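Side-chain contacts in periplasmic beta-glucosidase (Pseudomonas aeruginosa, PDB 6R5T), which probably hydrolyses terminal, non-reducing beta-D-glucosyl residues of beta-glucosides, releasing beta-D-glucose, as a periplasmic member of glycosyl hydrolase family 3: residues Lys176-Tyr181 with Gln244-Lys249; Met220-Thr225 with Val229-Asn234; Glu144-Thr149 with Phe201-Pro206; Met195-Met200 with Ser703-Thr708. The protein carries 1 engineered substitution. One frame throughout, in Å; residues are numbered along the deposited sequence.

Interaction 1. Residues Lys176-Tyr181 with Gln244-Lys249; sequences KHFALY and QQWGFK. With BGC (beta-D-glucopyranose), chain C.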
# COMPACT_ATOMS: atom_id res chain seq x y z
N LYS A 176 -0.01 -3.75 23.20
CA LYS A 176 0.49 -4.52 22.01
C LYS A 176 0.02 -3.77 20.75
O LYS A 176 -0.88 -2.94 20.84
CB LYS A 176 -0.03 -5.96 22.07
CG LYS A 176 -1.51 -6.15 21.84
CD LYS A 176 -1.96 -7.56 22.12
CE LYS A 176 -3.39 -7.85 21.76
NZ LYS A 176 -3.73 -9.24 22.17
N HIS A 177 0.62 -4.03 19.60
CA HIS A 177 1.76 -4.90 19.33
C HIS A 177 2.93 -3.99 18.97
O HIS A 177 2.88 -3.32 17.94
CB HIS A 177 1.46 -5.85 18.18
CG HIS A 177 0.28 -6.74 18.38
ND1 HIS A 177 -0.98 -6.36 17.95
CD2 HIS A 177 0.19 -7.99 18.89
CE1 HIS A 177 -1.79 -7.39 18.22
NE2 HIS A 177 -1.14 -8.35 18.80
N PHE A 178 3.95 -3.89 19.83
CA PHE A 178 5.01 -2.86 19.67
C PHE A 178 5.99 -3.40 18.65
O PHE A 178 6.73 -4.35 18.96
CB PHE A 178 5.64 -2.65 21.04
CG PHE A 178 6.57 -1.47 21.11
CD1 PHE A 178 6.11 -0.20 20.87
CD2 PHE A 178 7.89 -1.64 21.49
CE1 PHE A 178 6.96 0.89 20.99
CE2 PHE A 178 8.76 -0.56 21.56
CZ PHE A 178 8.29 0.72 21.32
N ALA A 179 6.03 -2.87 17.40
CA ALA A 179 5.27 -1.71 16.95
C ALA A 179 4.97 -1.84 15.45
O ALA A 179 5.69 -2.53 14.74
CB ALA A 179 6.06 -0.43 17.18
N LEU A 180 3.97 -1.05 15.03
CA LEU A 180 3.66 -0.74 13.61
C LEU A 180 2.96 -1.91 12.92
O LEU A 180 2.86 -1.90 11.68
CB LEU A 180 4.92 -0.38 12.82
CG LEU A 180 5.91 0.60 13.44
CD1 LEU A 180 6.97 0.96 12.43
CD2 LEU A 180 5.23 1.82 14.01
N TYR A 181 2.49 -2.89 13.68
CA TYR A 181 2.01 -4.18 13.15
C TYR A 181 0.88 -3.99 12.12
O TYR A 181 0.80 -4.73 11.14
CB TYR A 181 1.60 -5.01 14.35
CG TYR A 181 1.11 -6.40 14.10
CD1 TYR A 181 1.66 -7.27 13.18
CD2 TYR A 181 0.07 -6.86 14.88
CE1 TYR A 181 1.12 -8.54 12.99
CE2 TYR A 181 -0.43 -8.14 14.76
CZ TYR A 181 0.08 -8.97 13.78
OH TYR A 181 -0.47 -10.23 13.66
N GLN A 244 15.38 4.04 26.83
CA GLN A 244 16.21 5.25 27.00
C GLN A 244 15.38 6.51 26.72
O GLN A 244 15.41 7.44 27.55
CB GLN A 244 17.50 5.08 26.22
CG GLN A 244 18.31 3.89 26.74
CD GLN A 244 19.51 3.48 25.91
OE1 GLN A 244 19.66 3.86 24.75
NE2 GLN A 244 20.37 2.67 26.50
N GLN A 245 14.61 6.57 25.64
CA GLN A 245 13.89 7.80 25.29
C GLN A 245 12.57 7.90 26.07
O GLN A 245 12.27 8.96 26.61
CB GLN A 245 13.57 7.85 23.81
CG GLN A 245 14.05 9.13 23.16
CD GLN A 245 15.27 8.80 22.34
OE1 GLN A 245 15.26 7.85 21.55
NE2 GLN A 245 16.31 9.61 22.52
N TRP A 246 11.79 6.82 26.15
CA TRP A 246 10.46 6.90 26.74
C TRP A 246 10.47 6.58 28.22
O TRP A 246 9.44 6.82 28.87
CB TRP A 246 9.51 5.94 26.02
CG TRP A 246 9.14 6.35 24.63
CD1 TRP A 246 9.48 7.49 23.95
CD2 TRP A 246 8.27 5.62 23.77
NE1 TRP A 246 8.89 7.50 22.71
CE2 TRP A 246 8.15 6.34 22.57
CE3 TRP A 246 7.60 4.39 23.89
CZ2 TRP A 246 7.37 5.89 21.49
CZ3 TRP A 246 6.83 3.94 22.83
CH2 TRP A 246 6.69 4.70 21.67
N GLY A 247 11.54 5.98 28.72
CA GLY A 247 11.65 5.76 30.17
C GLY A 247 10.81 4.59 30.65
O GLY A 247 10.49 4.54 31.84
N PHE A 248 10.45 3.63 29.77
CA PHE A 248 9.62 2.49 30.21
C PHE A 248 10.41 1.65 31.21
O PHE A 248 11.58 1.34 30.90
CB PHE A 248 9.26 1.63 29.02
CG PHE A 248 8.47 0.39 29.34
CD1 PHE A 248 7.23 0.47 29.97
CD2 PHE A 248 8.97 -0.85 28.98
CE1 PHE A 248 6.53 -0.69 30.23
CE2 PHE A 248 8.23 -2.01 29.24
CZ PHE A 248 7.00 -1.91 29.81
N LYS A 249 9.80 1.35 32.37
CA LYS A 249 10.48 0.60 33.46
C LYS A 249 9.92 -0.81 33.64
O LYS A 249 10.27 -1.47 34.62
CB LYS A 249 10.31 1.34 34.78
CG LYS A 249 10.77 2.78 34.75
CD LYS A 249 12.23 2.89 34.49
CE LYS A 249 12.97 3.48 35.68
NZ LYS A 249 14.43 3.19 35.61
C2 BGC C . -1.84 -12.31 21.45
C3 BGC C . -1.01 -13.61 21.58
C4 BGC C . -1.26 -14.41 20.27
C5 BGC C . -0.75 -13.53 19.12
C6 BGC C . -0.98 -14.16 17.76
C1 BGC C . -1.39 -11.56 20.18
O1 BGC C . -2.27 -10.48 20.09
O2 BGC C . -1.72 -11.42 22.55
O3 BGC C . -1.52 -14.36 22.70
O4 BGC C . -0.50 -15.62 20.35
O5 BGC C . -1.55 -12.39 19.03
O6 BGC C . -0.44 -13.31 16.74

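Interaction 2. Residues Met220-Thr225 with Val229-Asn234; sequences MVSLNT and VPATAN. With BGC (beta-D-glucopyranose), chain C.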
# COMPACT_ATOMS: atom_id res chain seq x y z
N MET A 220 3.97 -5.98 24.77
CA MET A 220 4.09 -7.18 23.93
C MET A 220 4.66 -6.75 22.57
O MET A 220 4.09 -5.86 21.94
CB MET A 220 2.76 -7.91 23.75
CG MET A 220 2.98 -9.11 22.91
SD MET A 220 1.48 -10.07 22.69
CE MET A 220 1.72 -11.16 24.10
N VAL A 221 5.77 -7.35 22.21
CA VAL A 221 6.53 -7.03 20.98
C VAL A 221 5.83 -7.66 19.78
O VAL A 221 5.27 -8.74 19.88
CB VAL A 221 8.00 -7.43 21.16
CG1 VAL A 221 8.78 -7.07 19.92
CG2 VAL A 221 8.55 -6.75 22.41
N SER A 222 5.85 -6.97 18.65
CA SER A 222 5.16 -7.41 17.43
C SER A 222 5.94 -8.46 16.64
O SER A 222 7.13 -8.73 16.89
CB SER A 222 4.82 -6.20 16.62
OG SER A 222 5.98 -5.65 16.04
N LEU A 223 5.26 -9.03 15.64
CA LEU A 223 5.82 -10.11 14.81
C LEU A 223 6.45 -9.61 13.52
O LEU A 223 7.10 -10.43 12.87
CB LEU A 223 4.67 -11.07 14.48
CG LEU A 223 4.16 -11.95 15.62
CD1 LEU A 223 2.85 -12.61 15.18
CD2 LEU A 223 5.17 -13.00 15.99
N ASN A 224 6.23 -8.36 13.16
CA ASN A 224 6.66 -7.83 11.85
C ASN A 224 8.09 -7.25 11.89
O ASN A 224 8.62 -6.88 12.98
CB ASN A 224 5.76 -6.67 11.42
CG ASN A 224 5.61 -5.60 12.47
OD1 ASN A 224 4.95 -5.82 13.51
ND2 ASN A 224 6.20 -4.43 12.26
N THR A 225 8.70 -7.15 10.70
CA THR A 225 9.88 -6.28 10.49
C THR A 225 9.45 -4.82 10.57
O THR A 225 8.29 -4.46 10.16
CB THR A 225 10.60 -6.57 9.18
OG1 THR A 225 9.69 -6.39 8.09
CG2 THR A 225 11.19 -7.94 9.13
N VAL A 229 14.09 -4.80 10.10
CA VAL A 229 14.51 -5.45 11.37
C VAL A 229 13.28 -5.91 12.12
O VAL A 229 12.52 -5.10 12.60
CB VAL A 229 15.37 -4.51 12.22
CG1 VAL A 229 15.87 -5.24 13.46
CG2 VAL A 229 16.54 -4.02 11.40
N PRO A 230 13.10 -7.23 12.29
CA PRO A 230 12.03 -7.74 13.16
C PRO A 230 12.02 -7.01 14.50
O PRO A 230 13.08 -6.83 15.14
CB PRO A 230 12.37 -9.22 13.34
CG PRO A 230 13.15 -9.57 12.11
CD PRO A 230 13.94 -8.32 11.79
N ALA A 231 10.84 -6.64 14.98
CA ALA A 231 10.69 -5.96 16.27
C ALA A 231 11.41 -6.75 17.38
O ALA A 231 12.03 -6.13 18.25
CB ALA A 231 9.23 -5.75 16.56
N THR A 232 11.30 -8.06 17.32
CA THR A 232 11.86 -8.97 18.36
C THR A 232 13.37 -8.84 18.42
O THR A 232 13.94 -9.17 19.49
CB THR A 232 11.40 -10.39 18.06
OG1 THR A 232 9.98 -10.36 17.99
CG2 THR A 232 11.84 -11.38 19.13
N ALA A 233 14.04 -8.40 17.34
CA ALA A 233 15.52 -8.24 17.32
C ALA A 233 15.93 -6.78 17.20
O ALA A 233 17.08 -6.52 16.79
CB ALA A 233 16.11 -9.02 16.18
N ASN A 234 15.04 -5.86 17.48
CA ASN A 234 15.22 -4.44 17.13
C ASN A 234 15.66 -3.66 18.37
O ASN A 234 14.80 -3.21 19.15
CB ASN A 234 13.94 -3.90 16.50
CG ASN A 234 14.21 -2.63 15.74
OD1 ASN A 234 14.88 -1.74 16.27
ND2 ASN A 234 13.62 -2.53 14.55
C2 BGC C . -1.84 -12.31 21.45
C3 BGC C . -1.01 -13.61 21.58
C4 BGC C . -1.26 -14.41 20.27
C5 BGC C . -0.75 -13.53 19.12
C6 BGC C . -0.98 -14.16 17.76
C1 BGC C . -1.39 -11.56 20.18
O1 BGC C . -2.27 -10.48 20.09
O2 BGC C . -1.72 -11.42 22.55
O3 BGC C . -1.52 -14.36 22.70
O4 BGC C . -0.50 -15.62 20.35
O5 BGC C . -1.55 -12.39 19.03
O6 BGC C . -0.44 -13.31 16.74
O HOH W 1 7.79 -10.44 19.51
O HOH W 2 9.46 -9.45 15.42

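Interaction 3. Residues Glu144-Thr149 with Phe201-Pro206; sequences EDTYLT and FQDYLP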
# COMPACT_ATOMS: atom_id res chain seq x y z
N GLU A 144 -8.24 4.48 12.60
CA GLU A 144 -7.13 5.03 11.83
C GLU A 144 -6.53 6.27 12.49
O GLU A 144 -5.54 6.75 11.95
CB GLU A 144 -7.58 5.37 10.41
CG GLU A 144 -8.47 6.60 10.24
CD GLU A 144 -9.20 6.65 8.89
OE1 GLU A 144 -9.46 5.57 8.26
OE2 GLU A 144 -9.61 7.77 8.46
N ASP A 145 -7.13 6.78 13.54
CA ASP A 145 -6.66 8.10 14.04
C ASP A 145 -5.69 8.01 15.21
O ASP A 145 -5.99 7.37 16.23
CB ASP A 145 -7.82 8.98 14.44
CG ASP A 145 -7.30 10.36 14.82
OD1 ASP A 145 -6.70 11.06 13.95
OD2 ASP A 145 -7.54 10.72 15.99
N THR A 146 -4.62 8.76 15.10
CA THR A 146 -3.54 8.72 16.13
C THR A 146 -4.06 9.36 17.43
O THR A 146 -3.80 8.84 18.50
CB THR A 146 -2.31 9.43 15.60
OG1 THR A 146 -1.91 8.80 14.39
CG2 THR A 146 -1.22 9.42 16.62
N TYR A 147 -4.72 10.51 17.35
CA TYR A 147 -5.25 11.21 18.53
C TYR A 147 -6.20 10.31 19.31
O TYR A 147 -6.07 10.11 20.56
CB TYR A 147 -5.82 12.57 18.15
CG TYR A 147 -6.35 13.38 19.29
CD1 TYR A 147 -7.65 13.23 19.70
CD2 TYR A 147 -5.54 14.29 19.92
CE1 TYR A 147 -8.14 13.93 20.81
CE2 TYR A 147 -6.03 15.03 20.98
CZ TYR A 147 -7.31 14.85 21.43
OH TYR A 147 -7.65 15.72 22.45
N LEU A 148 -7.22 9.80 18.64
CA LEU A 148 -8.26 9.03 19.31
C LEU A 148 -7.62 7.73 19.85
O LEU A 148 -7.92 7.38 21.00
CB LEU A 148 -9.38 8.74 18.32
CG LEU A 148 -10.50 7.91 18.90
CD1 LEU A 148 -11.13 8.60 20.12
CD2 LEU A 148 -11.55 7.69 17.84
N THR A 149 -6.84 7.02 19.03
CA THR A 149 -6.27 5.75 19.49
C THR A 149 -5.32 5.99 20.69
O THR A 149 -5.34 5.17 21.65
CB THR A 149 -5.56 5.00 18.37
OG1 THR A 149 -6.58 4.63 17.42
CG2 THR A 149 -4.79 3.79 18.86
N PHE A 201 7.04 8.39 13.95
CA PHE A 201 6.98 9.18 15.19
C PHE A 201 5.69 9.97 15.32
O PHE A 201 5.13 10.06 16.43
CB PHE A 201 8.22 10.06 15.30
CG PHE A 201 9.39 9.32 15.90
CD1 PHE A 201 10.12 8.43 15.16
CD2 PHE A 201 9.57 9.30 17.27
CE1 PHE A 201 11.16 7.71 15.72
CE2 PHE A 201 10.55 8.52 17.85
CZ PHE A 201 11.38 7.76 17.07
N GLN A 202 5.22 10.57 14.23
CA GLN A 202 4.03 11.44 14.29
C GLN A 202 2.76 10.61 14.41
O GLN A 202 1.86 10.99 15.18
CB GLN A 202 3.96 12.31 13.04
CG GLN A 202 2.89 13.38 13.14
CD GLN A 202 3.25 14.48 14.11
OE1 GLN A 202 4.39 14.70 14.46
NE2 GLN A 202 2.26 15.27 14.48
N ASP A 203 2.67 9.51 13.66
CA ASP A 203 1.35 8.86 13.47
C ASP A 203 1.26 7.48 14.13
O ASP A 203 0.16 7.12 14.58
CB ASP A 203 1.06 8.68 11.98
CG ASP A 203 0.93 10.01 11.23
OD1 ASP A 203 0.54 11.02 11.86
OD2 ASP A 203 1.17 9.97 10.03
N TYR A 204 2.31 6.68 14.15
CA TYR A 204 2.16 5.24 14.50
C TYR A 204 2.65 4.96 15.91
O TYR A 204 2.03 4.11 16.56
CB TYR A 204 2.90 4.37 13.49
CG TYR A 204 2.11 4.10 12.24
CD1 TYR A 204 2.08 4.99 11.18
CD2 TYR A 204 1.33 2.96 12.14
CE1 TYR A 204 1.33 4.71 10.05
CE2 TYR A 204 0.59 2.67 11.02
CZ TYR A 204 0.56 3.58 9.97
OH TYR A 204 -0.21 3.29 8.88
N LEU A 205 3.67 5.64 16.41
CA LEU A 205 4.22 5.33 17.75
C LEU A 205 3.43 5.96 18.90
O LEU A 205 3.46 5.39 19.98
CB LEU A 205 5.69 5.74 17.81
CG LEU A 205 6.65 4.88 17.02
CD1 LEU A 205 8.03 5.54 16.98
CD2 LEU A 205 6.72 3.48 17.59
N PRO A 206 2.76 7.13 18.79
CA PRO A 206 2.13 7.76 19.94
C PRO A 206 1.19 6.89 20.78
O PRO A 206 1.20 7.05 22.02
CB PRO A 206 1.44 9.00 19.39
CG PRO A 206 2.32 9.37 18.23
CD PRO A 206 2.72 8.05 17.62

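Interaction 4. Residues Met195-Met200 with Ser703-Thr708; sequences MSLPRM and SQLRHT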
# COMPACT_ATOMS: atom_id res chain seq x y z
N MET A 195 8.41 2.26 6.63
CA MET A 195 7.89 3.62 6.68
C MET A 195 8.98 4.58 7.15
O MET A 195 9.96 4.17 7.75
CB MET A 195 6.63 3.76 7.57
CG MET A 195 6.85 3.62 9.01
SD MET A 195 5.39 3.95 10.07
CE MET A 195 4.31 2.62 9.52
N SER A 196 8.79 5.84 6.82
CA SER A 196 9.73 6.90 7.23
C SER A 196 9.71 7.09 8.74
O SER A 196 8.67 6.85 9.42
CB SER A 196 9.41 8.20 6.50
OG SER A 196 8.26 8.85 7.09
N LEU A 197 10.78 7.65 9.26
CA LEU A 197 10.79 7.96 10.69
C LEU A 197 9.81 9.06 11.02
O LEU A 197 9.15 8.98 12.06
CB LEU A 197 12.22 8.22 11.16
CG LEU A 197 13.12 6.98 11.10
CD1 LEU A 197 14.57 7.36 11.38
CD2 LEU A 197 12.65 5.90 12.09
N PRO A 198 9.67 10.16 10.23
CA PRO A 198 8.66 11.14 10.61
C PRO A 198 7.25 10.55 10.70
O PRO A 198 6.50 10.93 11.59
CB PRO A 198 8.82 12.22 9.54
CG PRO A 198 10.25 12.10 9.14
CD PRO A 198 10.51 10.61 9.11
N ARG A 199 6.89 9.67 9.78
CA ARG A 199 5.53 9.04 9.81
C ARG A 199 5.42 8.16 11.07
O ARG A 199 4.38 8.14 11.77
CB ARG A 199 5.23 8.25 8.54
CG ARG A 199 3.96 7.45 8.60
CD ARG A 199 3.61 6.73 7.31
NE ARG A 199 3.07 7.64 6.32
CZ ARG A 199 2.48 7.23 5.19
NH1 ARG A 199 2.42 5.96 4.87
NH2 ARG A 199 1.96 8.11 4.37
N MET A 200 6.46 7.40 11.32
CA MET A 200 6.49 6.50 12.49
C MET A 200 6.26 7.31 13.77
O MET A 200 5.38 6.99 14.60
CB MET A 200 7.83 5.75 12.50
CG MET A 200 7.82 4.54 13.31
SD MET A 200 9.51 3.84 13.37
CE MET A 200 9.86 3.37 11.70
N SER A 703 11.83 16.57 9.31
CA SER A 703 12.67 15.57 8.60
C SER A 703 13.79 15.07 9.52
O SER A 703 14.24 13.94 9.32
CB SER A 703 13.25 16.10 7.32
OG SER A 703 12.23 16.36 6.39
N GLN A 704 14.25 15.90 10.45
CA GLN A 704 15.35 15.54 11.38
C GLN A 704 14.79 15.01 12.70
O GLN A 704 15.59 14.79 13.63
CB GLN A 704 16.26 16.76 11.57
CG GLN A 704 17.10 17.09 10.35
CD GLN A 704 16.31 17.77 9.25
OE1 GLN A 704 15.56 18.72 9.48
NE2 GLN A 704 16.49 17.27 8.03
N LEU A 705 13.48 14.77 12.79
CA LEU A 705 12.73 14.35 14.00
C LEU A 705 12.86 15.40 15.11
O LEU A 705 12.72 15.02 16.26
CB LEU A 705 13.20 12.98 14.47
CG LEU A 705 13.10 11.85 13.45
CD1 LEU A 705 13.57 10.54 14.07
CD2 LEU A 705 11.65 11.71 12.99
N ARG A 706 13.06 16.67 14.76
CA ARG A 706 12.81 17.74 15.75
C ARG A 706 11.31 17.88 15.92
O ARG A 706 10.58 17.96 14.90
CB ARG A 706 13.41 19.05 15.25
CG ARG A 706 14.92 18.93 15.08
CD ARG A 706 15.60 20.27 15.08
NE ARG A 706 16.68 20.27 14.11
CZ ARG A 706 16.55 20.55 12.81
NH1 ARG A 706 17.61 20.51 12.02
NH2 ARG A 706 15.37 20.86 12.31
N HIS A 707 10.85 17.96 17.15
CA HIS A 707 9.42 18.11 17.49
C HIS A 707 9.07 19.59 17.68
O HIS A 707 9.30 20.09 18.79
CB HIS A 707 9.10 17.32 18.74
CG HIS A 707 7.65 17.00 18.87
ND1 HIS A 707 7.00 17.16 20.08
CD2 HIS A 707 6.72 16.58 17.99
CE1 HIS A 707 5.74 16.78 19.95
NE2 HIS A 707 5.55 16.41 18.67
N THR A 708 8.56 20.21 16.61
CA THR A 708 8.55 21.68 16.38
C THR A 708 7.10 22.15 16.18
O THR A 708 6.33 21.42 15.54
CB THR A 708 9.49 22.02 15.21
OG1 THR A 708 9.42 23.41 14.88
CG2 THR A 708 9.22 21.27 13.92

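Interaction 1. Residues Lys176-Tyr181 with Gln244-Lys249
Phe178, the last residue of strand 172-178, and Trp246, near the C-terminal end of helix 235-245, bridge two backbones that stay well apart: the nearest CA atoms, those of Phe178 and Phe248, are 12.7 Å from each other. Gly247 leaves the helix with positive phi, and cis peptide bonds precede both His177 and Ala179, one on either side of the His177-Phe178 pair. The two aromatic side chains cross the gap from opposite directions. Phe178, with CG anti to the backbone N (chi1 -170°), presents CE1 to the six-membered ring of Trp246, where CZ3 lies 3.6 Å from Phe178 CE1; the ring planes are inclined by 53°, an oblique apolar meeting. Tyr208 meets Phe178 edge-to-face, and Lys209 makes a cation-pi contact with Trp246, so helix 206-213 helps enclose the pair.

The two preceding residues reach the sugar. Lys176 runs out extended, and its NZ donates to O1 of the glucopyranose at 2.8 Å and to its O2 at 3.0 Å. His177 NE2 shares a hydrogen bond of 2.7 Å with the same O1, which lies at the edge of the imidazole. Lys176 CG lies over one face of that ring and Tyr181 CE2 over the other; with ND1 bonded to Asp128 and NE2 to O1, the ring's rotation is fixed. Lys176 NZ has a further partner in Phe123 O. In a TIM barrel the C-terminal ends of the parallel strands carry the active-site pocket, and here Lys176 and His177 line it while Phe178 turns toward the surrounding helices.

Interaction 2. Residues Met220-Thr225 with Val229-Asn234
Beyond strand 218-221, whose Met220 and the following Leu223 line the glycan pocket, the chain folds into a short beta-hairpin in which Thr225 and Pro230 form an antiparallel, non-hydrogen-bonded pair. Their CA atoms are only 3.7 Å apart and their side chains diverge, although Thr225 CG2 still rests against Pro230 CD. Next to this pair, Ala231 N donates to Asn224 O at 3.0 Å, an almost straight bond (163°) that ties the hairpin arms together, while Pro230 CA offers a CH to the same oxygen.

Ala231 then enters a 3-10 turn, and its methyl group touches two residues of the other segment: Ser222 OG is 3.3 Å from Ala231 CB, and Val221 CG1 is 3.6 Å from it. Val221 reaches it because CG1 is swung opposite its own backbone N (chi1 -178°). The hydroxyl of Ser222 donates to Asn224 OD1 at 2.7 Å, approaching from above the carbonyl plane, and Asn224 ND2 in turn donates to Thr225 O, so the amide is gripped at both ends. In this TIM-barrel domain two ordered waters bridge the loop after the strand to the 3-10 turn: both donate to Ser222 O, one joining it to Thr232 OG1 and the other accepting from Thr232 N, which gives the buried carbonyl polar company. On the sugar side Met220 SD lies 3.5 Å from O2 of the glucopyranose and Leu223 CD1 3.7 Å from its O6. The hairpin faces the second subunit as well, where Leu666 of that chain packs on Val229 and Ser667 of that chain on Thr225.

Interaction 3. Residues Glu144-Thr149 with Phe201-Pro206
Thr146 points its two branches at different parts of the chain around Asp203 and Pro206. Its hydroxyl lies beside its own backbone N (chi1 -57°), from where OG1 donates to Asp203 O at 2.7 Å, in the carbonyl plane and on a lone pair of that oxygen. The methyl is directed opposite the backbone N and lies against the pyrrolidine ring, Thr146 CG2 being 3.9 Å from Pro206 CB and equally close to CG; the same methyl comes within 3.7 Å of Gln202 O. One threonine therefore makes the contact by a polar and an apolar branch at once, and the closest CA pair, Thr146 and Asp203, is 5.6 Å apart.

The residues belong to two helices of the TIM-barrel domain that stand before and after strand 172-178 in the chain: Thr146 sits in the opening turn of helix 146-161, and Asp203 near the end of helix 197-204, where a wider pi-type turn interrupts the regular winding. Asp145 is the N-cap of the first helix. Its OD2 accepts from Leu148 N at 2.8 Å, using the anti side of the carboxylate with the donor 30° out of its plane, while OD1 is bonded to Tyr578 OH. On the other segment, Gln202 turns its OE1 to Tyr701 N and Asp203 has a long, weak ion pair with Arg131. Tyr147 packs on Leu673 and Phe676 of strand 672-681.

Interaction 4. Residues Met195-Met200 with Ser703-Thr708
Leu705 lays its two methyl groups on the first turn of helix 197-204. Leu705 CD2 rests on the peptide link between Leu197 and Pro198, 3.7 Å from Pro198 N, 3.8 Å from Leu197 C and 4.1 Å from Pro198 CG. Leu705 CD1 reaches Leu197 CB at 4.0 Å. The proline ring and the leucine side chain cross at about a right angle, and at the border of the contact Pro198 CG passes 4.3 Å from Ser703 CA. Van der Waals contact alone joins the two segments, and Phe201, one turn further along the helix, takes up the leucine too.

Behind these residues each backbone is fixed by local bonds. Ser196 is the N-cap of the helix, its OG accepting from Arg199 N at 3.1 Å; the same OG is hydrogen-bonded to Asp194 of the second subunit, and Arg199 makes a salt bridge to Glu185 of that chain. On the other side Leu705 occupies a turn with positive phi; its CG lies opposite its own carbonyl carbon (chi1 -57°), and the end of the side chain thereby comes nearer the helix. Asp702 supports this turn by accepting from Gln704 N and by a salt bridge to Arg706. The turn links strands 700-701 and 707-708, a small beta-hairpin of the fibronectin type III-like domain, set here against a helix of the TIM-barrel domain.

In the fold
Read from the N terminus, residues 144-149 come first, and interaction 3 closes the loop with 201-206 around strand 172-178. Interaction 1 starts on that strand and closes at 244-249, crossing interaction 3. Interaction 4 starts at 195-200, also inside the loop of interaction 3, and closes only after some 500 residues, so it crosses both and brings the fibronectin type III-like domain back to the barrel. Interaction 2, a short local loop, is nested inside interactions 1 and 4 and lies in series after interaction 3. Interactions 1 and 2 share neighbouring barrel strands and the sugar, 3 and 4 share helix 197-204, and 2 and 4 both reach the second subunit.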